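Local coordinates for protein NEQ011 (Nanoarchaeum equitans Kin4-M, PDB 6GQ8) that is a superoxide reductase of the neelaredoxin type that binds iron and probably reduces superoxide by electron transfer, at residues M1-P12 with I94-T105; T58-K66 with P77-L85. One frame throughout, in Å; residues are numbered along the deposited sequence.

Contact 1 (M1-P12 with I94-T105); sequences MIKTEYNPKHSP and ISYCTLHGLWKT. With FE (Fe (III) ion), chain E.
His10, Cys97 and His100 meet at one iron(III) ion. Together with His35 and His41 they make the four-histidine, one-cysteine centre of superoxide reductases. His10 NE2 lies 2.2 Å from the iron and Cys97 SG 2.5 Å. His100 binds through ND1, while the other three histidines use NE2. The His10 and His100 rings stand obliquely, their planes 68° apart, and Cys97 SG lies in plane at the edge of the His10 ring.

Asn7 OD1 accepts a hydrogen bond from His10 ND1 at 2.9 Å, which limits rotation of the ring. Leu99 N donates to Cys97 SG at 3.5 Å. Over one face of the Trp103 indole, His10 CB sits 3.2 Å from the centroid of the five-membered ring. Over the opposite face, Lys3 CD lies 3.6 Å from the centroid of the six-membered ring. Replacing Trp103 by a leucine would probably leave His10 CB and the Lys3 chain without their shared flat surface, and the histidine less firmly placed.

Lys3 CG is anti to the carbonyl carbon (chi1 -65°), and the extended chain runs across the indole until NZ reaches Glu56 of the second subunit in a salt bridge. The backbone of Lys3 pairs in parallel with strand 101-105. Its N donates to Leu102 O, and its O accepts from Lys104 N at 2.9 Å. Thr105 OG1 makes a weak hydrogen bond to Pro12 O at 3.1 Å.

Contact 2 (T58-K66 with P77-L85); sequences THIARIEFK and PKAIVYAKL
Strands 58-65 and 78-84 run nearly antiparallel, 157° between their directions, with axes 7.9 Å apart at closest approach and no hydrogen bond between them. The contact is made mostly by side chains. At one end Ile60 CG2 touches Ala83 CB at 3.7 Å. The other branch of Ile60 ends in CD1, which packs on Leu85 CD2, also 3.7 Å away. Next to it, Ala61 CB meets Val81 CG1. Ile60 and Ala61 are neighbours, yet both point toward the strand 78-84. They form a classic beta bulge opposite Leu48 of the adjoining strand 43-52.

The two strands belong to different sheets of a beta sandwich, consistent with the immunoglobulin-like E-set clan. Their apolar side chains meet between the layers. The fourth subunit pairs with both strands, so the sheets continue across that interface.

Ile63 and Val81 reach toward each other tip to tip, CD1 to CG1 at 3.9 Å. Val81 CG1 is anti to its own carbonyl carbon (chi1 -63°), and this one methyl serves both Ala61 and Ile63. Ile63 CG2 packs on Ala79 CB. At the far end the side chains of Phe65 and Pro77 cross at about a right angle. Pro77 CA sits over the centre of the ring, 3.6 Å from its centroid, in a CH-pi contact. Ala79 CB lies at the edge of the same ring, 4.2 Å from Phe65 CE1.

How the contacts relate
The two contacts lie on opposite sides of the chain's centre. Their own centres are 16 Å apart, and their nearest atoms about 7 Å, so they do not touch. Both reach the same mixed sheet: contact 1 joins the strands 2-3 and 101-108 at one edge, and strand 58-65 of contact 2 forms the other edge. Strand 74-84 belongs to the facing sheet and is followed in the chain by strand 89-97, which leads into the iron ligands of contact 1. Contact 2 holds no iron ligand, but the side chain of Pro77 is about 5 Å from that of His35 and about 10 Å from the iron. Both contacts also touch the second subunit.

Contact 1 (M1-P12 with I94-T105)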
loop_
_atom_site.group_PDB
_atom_site.type_symbol
_atom_site.label_atom_id
_atom_site.label_comp_id
_atom_site.label_asym_id
_atom_site.label_seq_id
_atom_site.Cartn_x
_atom_site.Cartn_y
_atom_site.Cartn_z
ATOM N N MET A 1 -16.335 6.348 13.190
ATOM C CA MET A 1 -14.984 6.176 12.669
ATOM C C MET A 1 -14.864 6.772 11.268
ATOM O O MET A 1 -14.072 7.689 11.039
ATOM C CB MET A 1 -14.601 4.695 12.650
ATOM C CG MET A 1 -13.162 4.430 12.243
ATOM S SD MET A 1 -12.846 2.703 11.836
ATOM C CE MET A 1 -11.139 2.802 11.302
ATOM N N ILE A 2 -15.655 6.246 10.338
ATOM C CA ILE A 2 -15.704 6.757 8.973
ATOM C C ILE A 2 -16.802 7.808 8.892
ATOM O O ILE A 2 -17.929 7.575 9.344
ATOM C CB ILE A 2 -15.959 5.625 7.966
ATOM C CG1 ILE A 2 -15.178 4.362 8.345
ATOM C CG2 ILE A 2 -15.586 6.075 6.567
ATOM C CD1 ILE A 2 -13.711 4.422 8.009
ATOM N N LYS A 3 -16.479 8.966 8.323
ATOM C CA LYS A 3 -17.461 10.031 8.162
ATOM C C LYS A 3 -18.129 9.925 6.797
ATOM O O LYS A 3 -17.454 9.923 5.762
ATOM C CB LYS A 3 -16.825 11.412 8.325
ATOM C CG LYS A 3 -16.274 11.692 9.710
ATOM C CD LYS A 3 -15.578 13.038 9.739
ATOM C CE LYS A 3 -14.788 13.244 11.013
ATOM N NZ LYS A 3 -14.057 14.544 10.983
ATOM N N THR A 4 -19.460 9.865 6.804
ATOM C CA THR A 4 -20.244 9.750 5.584
ATOM C C THR A 4 -20.823 11.081 5.135
ATOM O O THR A 4 -21.277 11.190 3.991
ATOM C CB THR A 4 -21.391 8.749 5.773
ATOM O OG1 THR A 4 -22.235 9.182 6.847
ATOM C CG2 THR A 4 -20.843 7.369 6.098
ATOM N N GLU A 5 -20.826 12.080 6.015
ATOM C CA GLU A 5 -21.342 13.395 5.668
ATOM C C GLU A 5 -20.490 14.023 4.572
ATOM O O GLU A 5 -19.265 13.868 4.551
ATOM C CB GLU A 5 -21.339 14.290 6.909
ATOM C CG GLU A 5 -21.995 13.656 8.126
ATOM C CD GLU A 5 -22.155 14.618 9.285
ATOM O OE1 GLU A 5 -21.307 15.525 9.428
ATOM O OE2 GLU A 5 -23.127 14.465 10.056
ATOM N N TYR A 6 -21.145 14.718 3.648
ATOM C CA TYR A 6 -20.421 15.359 2.561
ATOM C C TYR A 6 -19.576 16.512 3.090
ATOM O O TYR A 6 -20.003 17.265 3.969
ATOM C CB TYR A 6 -21.386 15.869 1.489
ATOM C CG TYR A 6 -20.698 16.692 0.423
ATOM C CD1 TYR A 6 -19.950 16.085 -0.575
ATOM C CD2 TYR A 6 -20.785 18.079 0.425
ATOM C CE1 TYR A 6 -19.311 16.834 -1.545
ATOM C CE2 TYR A 6 -20.151 18.835 -0.542
ATOM C CZ TYR A 6 -19.415 18.207 -1.524
ATOM O OH TYR A 6 -18.783 18.957 -2.489
ATOM N N ASN A 7 -18.373 16.647 2.542
ATOM C CA ASN A 7 -17.459 17.719 2.916
ATOM C C ASN A 7 -16.637 18.125 1.700
ATOM O O ASN A 7 -15.911 17.296 1.138
ATOM C CB ASN A 7 -16.553 17.278 4.065
ATOM C CG ASN A 7 -15.647 18.391 4.551
ATOM O OD1 ASN A 7 -14.582 18.633 3.985
ATOM N ND2 ASN A 7 -16.068 19.077 5.609
ATOM N N PRO A 8 -16.726 19.384 1.263
ATOM C CA PRO A 8 -16.037 19.783 0.023
ATOM C C PRO A 8 -14.534 19.569 0.051
ATOM O O PRO A 8 -13.934 19.337 -1.007
ATOM C CB PRO A 8 -16.388 21.273 -0.105
ATOM C CG PRO A 8 -17.645 21.437 0.687
ATOM C CD PRO A 8 -17.525 20.481 1.834
ATOM N N LYS A 9 -13.903 19.634 1.222
ATOM C CA LYS A 9 -12.453 19.512 1.301
ATOM C C LYS A 9 -11.984 18.073 1.460
ATOM O O LYS A 9 -10.853 17.756 1.075
ATOM C CB LYS A 9 -11.906 20.352 2.459
ATOM C CG LYS A 9 -11.727 21.829 2.134
ATOM C CD LYS A 9 -11.055 22.560 3.285
ATOM C CE LYS A 9 -10.715 23.994 2.912
ATOM N NZ LYS A 9 -10.000 24.698 4.014
ATOM N N HIS A 10 -12.817 17.193 2.022
ATOM C CA HIS A 10 -12.379 15.858 2.400
ATOM C C HIS A 10 -13.103 14.721 1.691
ATOM O O HIS A 10 -12.550 13.619 1.622
ATOM C CB HIS A 10 -12.540 15.652 3.915
ATOM C CG HIS A 10 -11.689 16.558 4.750
ATOM N ND1 HIS A 10 -12.175 17.714 5.323
ATOM C CD2 HIS A 10 -10.391 16.470 5.127
ATOM C CE1 HIS A 10 -11.210 18.305 6.006
ATOM N NE2 HIS A 10 -10.117 17.570 5.904
ATOM N N SER A 11 -14.305 14.944 1.169
ATOM C CA SER A 11 -15.071 13.850 0.577
ATOM C C SER A 11 -14.445 13.410 -0.744
ATOM O O SER A 11 -14.181 14.251 -1.610
ATOM C CB SER A 11 -16.525 14.263 0.354
ATOM O OG SER A 11 -17.207 14.411 1.587
ATOM N N PRO A 12 -14.185 12.113 -0.936
ATOM C CA PRO A 12 -13.660 11.629 -2.221
ATOM C C PRO A 12 -14.767 11.545 -3.260
ATOM O O PRO A 12 -15.634 10.669 -3.197
ATOM C CB PRO A 12 -13.100 10.245 -1.865
ATOM C CG PRO A 12 -13.916 9.798 -0.696
ATOM C CD PRO A 12 -14.276 11.044 0.074
ATOM N N ILE A 94 -12.979 5.520 -0.026
ATOM C CA ILE A 94 -12.579 5.868 1.331
ATOM C C ILE A 94 -11.254 6.600 1.234
ATOM O O ILE A 94 -10.287 6.067 0.678
ATOM C CB ILE A 94 -12.455 4.626 2.227
ATOM C CG1 ILE A 94 -13.806 3.914 2.351
ATOM C CG2 ILE A 94 -11.908 5.005 3.599
ATOM C CD1 ILE A 94 -13.784 2.725 3.289
ATOM N N SER A 95 -11.207 7.816 1.768
ATOM C CA SER A 95 -10.009 8.636 1.731
ATOM C C SER A 95 -9.591 8.990 3.150
ATOM O O SER A 95 -10.418 9.030 4.067
ATOM C CB SER A 95 -10.236 9.913 0.917
ATOM O OG SER A 95 -11.254 10.702 1.503
ATOM N N TYR A 96 -8.299 9.259 3.324
ATOM C CA TYR A 96 -7.728 9.517 4.639
ATOM C C TYR A 96 -6.979 10.837 4.631
ATOM O O TYR A 96 -6.123 11.066 3.770
ATOM C CB TYR A 96 -6.783 8.392 5.069
ATOM C CG TYR A 96 -6.031 8.681 6.352
ATOM C CD1 TYR A 96 -6.683 8.677 7.576
ATOM C CD2 TYR A 96 -4.669 8.942 6.339
ATOM C CE1 TYR A 96 -6.001 8.933 8.755
ATOM C CE2 TYR A 96 -3.978 9.202 7.512
ATOM C CZ TYR A 96 -4.651 9.196 8.717
ATOM O OH TYR A 96 -3.970 9.454 9.888
ATOM N N CYS A 97 -7.311 11.701 5.585
ATOM C CA CYS A 97 -6.578 12.931 5.839
ATOM C C CYS A 97 -5.795 12.776 7.135
ATOM O O CYS A 97 -6.307 12.222 8.113
ATOM C CB CYS A 97 -7.524 14.131 5.931
ATOM S SG CYS A 97 -6.750 15.639 6.551
ATOM N N THR A 98 -4.546 13.244 7.131
ATOM C CA THR A 98 -3.663 13.028 8.271
ATOM C C THR A 98 -4.113 13.761 9.529
ATOM O O THR A 98 -3.581 13.479 10.608
ATOM C CB THR A 98 -2.233 13.443 7.920
ATOM O OG1 THR A 98 -2.221 14.808 7.489
ATOM C CG2 THR A 98 -1.681 12.556 6.813
ATOM N N LEU A 99 -5.063 14.688 9.426
ATOM C CA LEU A 99 -5.580 15.388 10.591
ATOM C C LEU A 99 -7.058 15.151 10.852
ATOM O O LEU A 99 -7.474 15.191 12.012
ATOM C CB LEU A 99 -5.351 16.904 10.456
ATOM C CG LEU A 99 -3.913 17.413 10.531
ATOM C CD1 LEU A 99 -3.889 18.935 10.537
ATOM C CD2 LEU A 99 -3.210 16.866 11.761
ATOM N N HIS A 100 -7.862 14.895 9.818
ATOM C CA HIS A 100 -9.313 14.856 9.969
ATOM C C HIS A 100 -9.905 13.484 9.664
ATOM O O HIS A 100 -11.098 13.381 9.355
ATOM C CB HIS A 100 -9.954 15.940 9.104
ATOM C CG HIS A 100 -9.430 17.312 9.393
ATOM N ND1 HIS A 100 -8.568 17.976 8.547
ATOM C CD2 HIS A 100 -9.614 18.128 10.458
ATOM C CE1 HIS A 100 -8.263 19.151 9.067
ATOM N NE2 HIS A 100 -8.884 19.268 10.227
ATOM N N GLY A 101 -9.098 12.429 9.735
ATOM C CA GLY A 101 -9.640 11.086 9.749
ATOM C C GLY A 101 -10.058 10.590 8.374
ATOM O O GLY A 101 -9.520 10.995 7.342
ATOM N N LEU A 102 -11.043 9.696 8.377
ATOM C CA LEU A 102 -11.479 8.968 7.196
ATOM C C LEU A 102 -12.831 9.478 6.713
ATOM O O LEU A 102 -13.697 9.850 7.511
ATOM C CB LEU A 102 -11.566 7.468 7.488
ATOM C CG LEU A 102 -10.242 6.809 7.872
ATOM C CD1 LEU A 102 -10.465 5.618 8.792
ATOM C CD2 LEU A 102 -9.507 6.381 6.620
ATOM N N TRP A 103 -13.008 9.468 5.393
ATOM C CA TRP A 103 -14.213 9.968 4.747
ATOM C C TRP A 103 -14.647 8.991 3.664
ATOM O O TRP A 103 -13.807 8.438 2.949
ATOM C CB TRP A 103 -13.979 11.357 4.146
ATOM C CG TRP A 103 -13.549 12.381 5.152
ATOM C CD1 TRP A 103 -12.294 12.560 5.658
ATOM C CD2 TRP A 103 -14.376 13.376 5.766
ATOM N NE1 TRP A 103 -12.291 13.601 6.556
ATOM C CE2 TRP A 103 -13.557 14.117 6.640
ATOM C CE3 TRP A 103 -15.730 13.709 5.663
ATOM C CZ2 TRP A 103 -14.046 15.176 7.402
ATOM C CZ3 TRP A 103 -16.214 14.756 6.424
ATOM C CH2 TRP A 103 -15.374 15.478 7.281
ATOM N N LYS A 104 -15.959 8.793 3.539
ATOM C CA LYS A 104 -16.530 7.806 2.634
ATOM C C LYS A 104 -17.504 8.465 1.668
ATOM O O LYS A 104 -18.224 9.400 2.034
ATOM C CB LYS A 104 -17.264 6.700 3.406
ATOM C CG LYS A 104 -17.783 5.569 2.528
ATOM C CD LYS A 104 -18.485 4.493 3.338
ATOM C CE LYS A 104 -19.919 4.899 3.641
ATOM N NZ LYS A 104 -20.749 3.757 4.116
ATOM N N THR A 105 -17.519 7.968 0.431
ATOM C CA THR A 105 -18.497 8.354 -0.575
ATOM C C THR A 105 -18.945 7.109 -1.326
ATOM O O THR A 105 -18.125 6.249 -1.659
ATOM C CB THR A 105 -17.920 9.382 -1.561
ATOM O OG1 THR A 105 -17.624 10.601 -0.868
ATOM C CG2 THR A 105 -18.900 9.670 -2.694
HETATM FE FE FE E . -7.945 17.800 6.408
HETATM O O HOH W 1 -17.513 11.904 2.884
#

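Contact 2 (T58-K66 with P77-L85)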
loop_
_atom_site.group_PDB
_atom_site.type_symbol
_atom_site.label_atom_id
_atom_site.label_comp_id
_atom_site.label_asym_id
_atom_site.label_seq_id
_atom_site.Cartn_x
_atom_site.Cartn_y
_atom_site.Cartn_z
ATOM N N THR A 58 -15.832 -5.674 -2.871
ATOM C CA THR A 58 -14.587 -6.124 -3.479
ATOM C C THR A 58 -13.628 -4.948 -3.608
ATOM O O THR A 58 -13.984 -3.910 -4.173
ATOM C CB THR A 58 -14.841 -6.751 -4.850
ATOM O OG1 THR A 58 -15.599 -7.958 -4.694
ATOM C CG2 THR A 58 -13.526 -7.058 -5.551
ATOM N N HIS A 59 -12.422 -5.111 -3.070
ATOM C CA HIS A 59 -11.410 -4.069 -3.178
ATOM C C HIS A 59 -10.938 -3.973 -4.622
ATOM O O HIS A 59 -10.440 -4.955 -5.184
ATOM C CB HIS A 59 -10.237 -4.368 -2.247
ATOM C CG HIS A 59 -9.433 -3.160 -1.882
ATOM N ND1 HIS A 59 -8.441 -3.187 -0.924
ATOM C CD2 HIS A 59 -9.478 -1.888 -2.340
ATOM C CE1 HIS A 59 -7.908 -1.984 -0.810
ATOM N NE2 HIS A 59 -8.523 -1.175 -1.655
ATOM N N ILE A 60 -11.098 -2.801 -5.223
ATOM C CA ILE A 60 -10.745 -2.590 -6.624
ATOM C C ILE A 60 -9.366 -1.963 -6.765
ATOM O O ILE A 60 -8.538 -2.439 -7.541
ATOM C CB ILE A 60 -11.818 -1.733 -7.332
ATOM C CG1 ILE A 60 -13.181 -2.436 -7.316
ATOM C CG2 ILE A 60 -11.392 -1.441 -8.760
ATOM C CD1 ILE A 60 -13.192 -3.782 -8.017
ATOM N N ALA A 61 -9.102 -0.888 -6.026
ATOM C CA ALA A 61 -7.833 -0.189 -6.155
ATOM C C ALA A 61 -7.446 0.438 -4.824
ATOM O O ALA A 61 -8.303 0.750 -3.993
ATOM C CB ALA A 61 -7.889 0.888 -7.241
ATOM N N ARG A 62 -6.139 0.596 -4.630
ATOM C CA ARG A 62 -5.577 1.355 -3.519
ATOM C C ARG A 62 -4.549 2.322 -4.090
ATOM O O ARG A 62 -3.605 1.896 -4.762
ATOM C CB ARG A 62 -4.948 0.420 -2.480
ATOM C CG ARG A 62 -4.168 1.098 -1.364
ATOM C CD ARG A 62 -3.926 0.131 -0.197
ATOM N NE ARG A 62 -5.101 -0.005 0.661
ATOM C CZ ARG A 62 -5.207 -0.876 1.661
ATOM N NH1 ARG A 62 -4.210 -1.708 1.935
ATOM N NH2 ARG A 62 -6.313 -0.915 2.393
ATOM N N ILE A 63 -4.741 3.618 -3.850
ATOM C CA ILE A 63 -3.867 4.650 -4.398
ATOM C C ILE A 63 -3.290 5.449 -3.240
ATOM O O ILE A 63 -4.039 6.043 -2.454
ATOM C CB ILE A 63 -4.604 5.581 -5.374
ATOM C CG1 ILE A 63 -5.277 4.774 -6.486
ATOM C CG2 ILE A 63 -3.635 6.597 -5.962
ATOM C CD1 ILE A 63 -6.783 4.744 -6.376
ATOM N N GLU A 64 -1.967 5.471 -3.141
ATOM C CA GLU A 64 -1.265 6.277 -2.152
ATOM C C GLU A 64 -0.665 7.491 -2.846
ATOM O O GLU A 64 0.054 7.351 -3.841
ATOM C CB GLU A 64 -0.165 5.477 -1.453
ATOM C CG GLU A 64 -0.620 4.203 -0.763
ATOM C CD GLU A 64 -0.687 4.349 0.748
ATOM O OE1 GLU A 64 -0.452 5.468 1.252
ATOM O OE2 GLU A 64 -0.949 3.336 1.435
ATOM N N PHE A 65 -0.985 8.678 -2.334
ATOM C CA PHE A 65 -0.398 9.926 -2.808
ATOM C C PHE A 65 0.805 10.227 -1.921
ATOM O O PHE A 65 0.642 10.601 -0.755
ATOM C CB PHE A 65 -1.434 11.047 -2.770
ATOM C CG PHE A 65 -2.766 10.656 -3.351
ATOM C CD1 PHE A 65 -2.907 10.437 -4.713
ATOM C CD2 PHE A 65 -3.873 10.488 -2.534
ATOM C CE1 PHE A 65 -4.131 10.073 -5.252
ATOM C CE2 PHE A 65 -5.098 10.120 -3.066
ATOM C CZ PHE A 65 -5.226 9.915 -4.429
ATOM N N LYS A 66 2.010 10.065 -2.467
ATOM C CA LYS A 66 3.199 9.886 -1.640
ATOM C C LYS A 66 3.996 11.158 -1.387
ATOM O O LYS A 66 4.696 11.233 -0.371
ATOM C CB LYS A 66 4.128 8.845 -2.274
ATOM C CG LYS A 66 3.590 7.425 -2.243
ATOM C CD LYS A 66 3.386 6.964 -0.815
ATOM C CE LYS A 66 3.581 5.470 -0.666
ATOM N NZ LYS A 66 3.428 5.088 0.758
ATOM N N PRO A 77 -4.334 14.741 -4.710
ATOM C CA PRO A 77 -5.276 13.671 -4.335
ATOM C C PRO A 77 -6.321 13.427 -5.419
ATOM O O PRO A 77 -7.520 13.652 -5.231
ATOM C CB PRO A 77 -5.887 14.215 -3.037
ATOM C CG PRO A 77 -5.834 15.689 -3.196
ATOM C CD PRO A 77 -4.570 15.983 -3.954
ATOM N N LYS A 78 -5.852 12.989 -6.588
ATOM C CA LYS A 78 -6.716 12.687 -7.722
ATOM C C LYS A 78 -6.134 11.503 -8.478
ATOM O O LYS A 78 -4.929 11.469 -8.741
ATOM C CB LYS A 78 -6.852 13.897 -8.656
ATOM C CG LYS A 78 -7.629 13.608 -9.934
ATOM C CD LYS A 78 -7.727 14.835 -10.828
ATOM C CE LYS A 78 -8.536 14.529 -12.081
ATOM N NZ LYS A 78 -8.766 15.737 -12.921
ATOM N N ALA A 79 -6.983 10.541 -8.828
ATOM C CA ALA A 79 -6.507 9.359 -9.528
ATOM C C ALA A 79 -7.607 8.817 -10.423
ATOM O O ALA A 79 -8.797 8.949 -10.125
ATOM C CB ALA A 79 -6.042 8.272 -8.553
ATOM N N ILE A 80 -7.191 8.203 -11.527
ATOM C CA ILE A 80 -8.090 7.510 -12.438
ATOM C C ILE A 80 -7.642 6.058 -12.514
ATOM O O ILE A 80 -6.463 5.780 -12.765
ATOM C CB ILE A 80 -8.104 8.155 -13.836
ATOM C CG1 ILE A 80 -8.396 9.653 -13.733
ATOM C CG2 ILE A 80 -9.139 7.478 -14.729
ATOM C CD1 ILE A 80 -8.574 10.332 -15.078
ATOM N N VAL A 81 -8.571 5.138 -12.259
ATOM C CA VAL A 81 -8.316 3.711 -12.371
ATOM C C VAL A 81 -9.361 3.124 -13.309
ATOM O O VAL A 81 -10.338 3.777 -13.678
ATOM C CB VAL A 81 -8.334 2.982 -11.009
ATOM C CG1 VAL A 81 -7.224 3.507 -10.100
ATOM C CG2 VAL A 81 -9.697 3.099 -10.345
ATOM N N TYR A 82 -9.144 1.864 -13.684
ATOM C CA TYR A 82 -9.946 1.182 -14.693
ATOM C C TYR A 82 -10.262 -0.215 -14.184
ATOM O O TYR A 82 -9.363 -0.917 -13.713
ATOM C CB TYR A 82 -9.204 1.092 -16.033
ATOM C CG TYR A 82 -8.834 2.427 -16.639
ATOM C CD1 TYR A 82 -9.592 2.979 -17.661
ATOM C CD2 TYR A 82 -7.721 3.130 -16.193
ATOM C CE1 TYR A 82 -9.257 4.197 -18.222
ATOM C CE2 TYR A 82 -7.379 4.350 -16.743
ATOM C CZ TYR A 82 -8.148 4.878 -17.758
ATOM O OH TYR A 82 -7.805 6.092 -18.308
ATOM N N ALA A 83 -11.529 -0.617 -14.278
ATOM C CA ALA A 83 -11.944 -1.909 -13.752
ATOM C C ALA A 83 -13.053 -2.502 -14.608
ATOM O O ALA A 83 -13.875 -1.781 -15.179
ATOM C CB ALA A 83 -12.427 -1.796 -12.302
ATOM N N LYS A 84 -13.060 -3.832 -14.680
ATOM C CA LYS A 84 -14.185 -4.597 -15.199
ATOM C C LYS A 84 -15.075 -4.970 -14.021
ATOM O O LYS A 84 -14.621 -5.646 -13.092
ATOM C CB LYS A 84 -13.687 -5.856 -15.906
ATOM C CG LYS A 84 -12.751 -5.591 -17.069
ATOM C CD LYS A 84 -12.336 -6.880 -17.762
ATOM C CE LYS A 84 -11.513 -6.596 -19.007
ATOM N NZ LYS A 84 -11.151 -7.844 -19.729
ATOM N N LEU A 85 -16.330 -4.535 -14.048
ATOM C CA LEU A 85 -17.253 -4.775 -12.947
ATOM C C LEU A 85 -18.483 -5.504 -13.464
ATOM O O LEU A 85 -19.110 -5.059 -14.431
ATOM C CB LEU A 85 -17.659 -3.465 -12.269
ATOM C CG LEU A 85 -16.505 -2.590 -11.778
ATOM C CD1 LEU A 85 -17.028 -1.272 -11.234
ATOM C CD2 LEU A 85 -15.692 -3.329 -10.727
#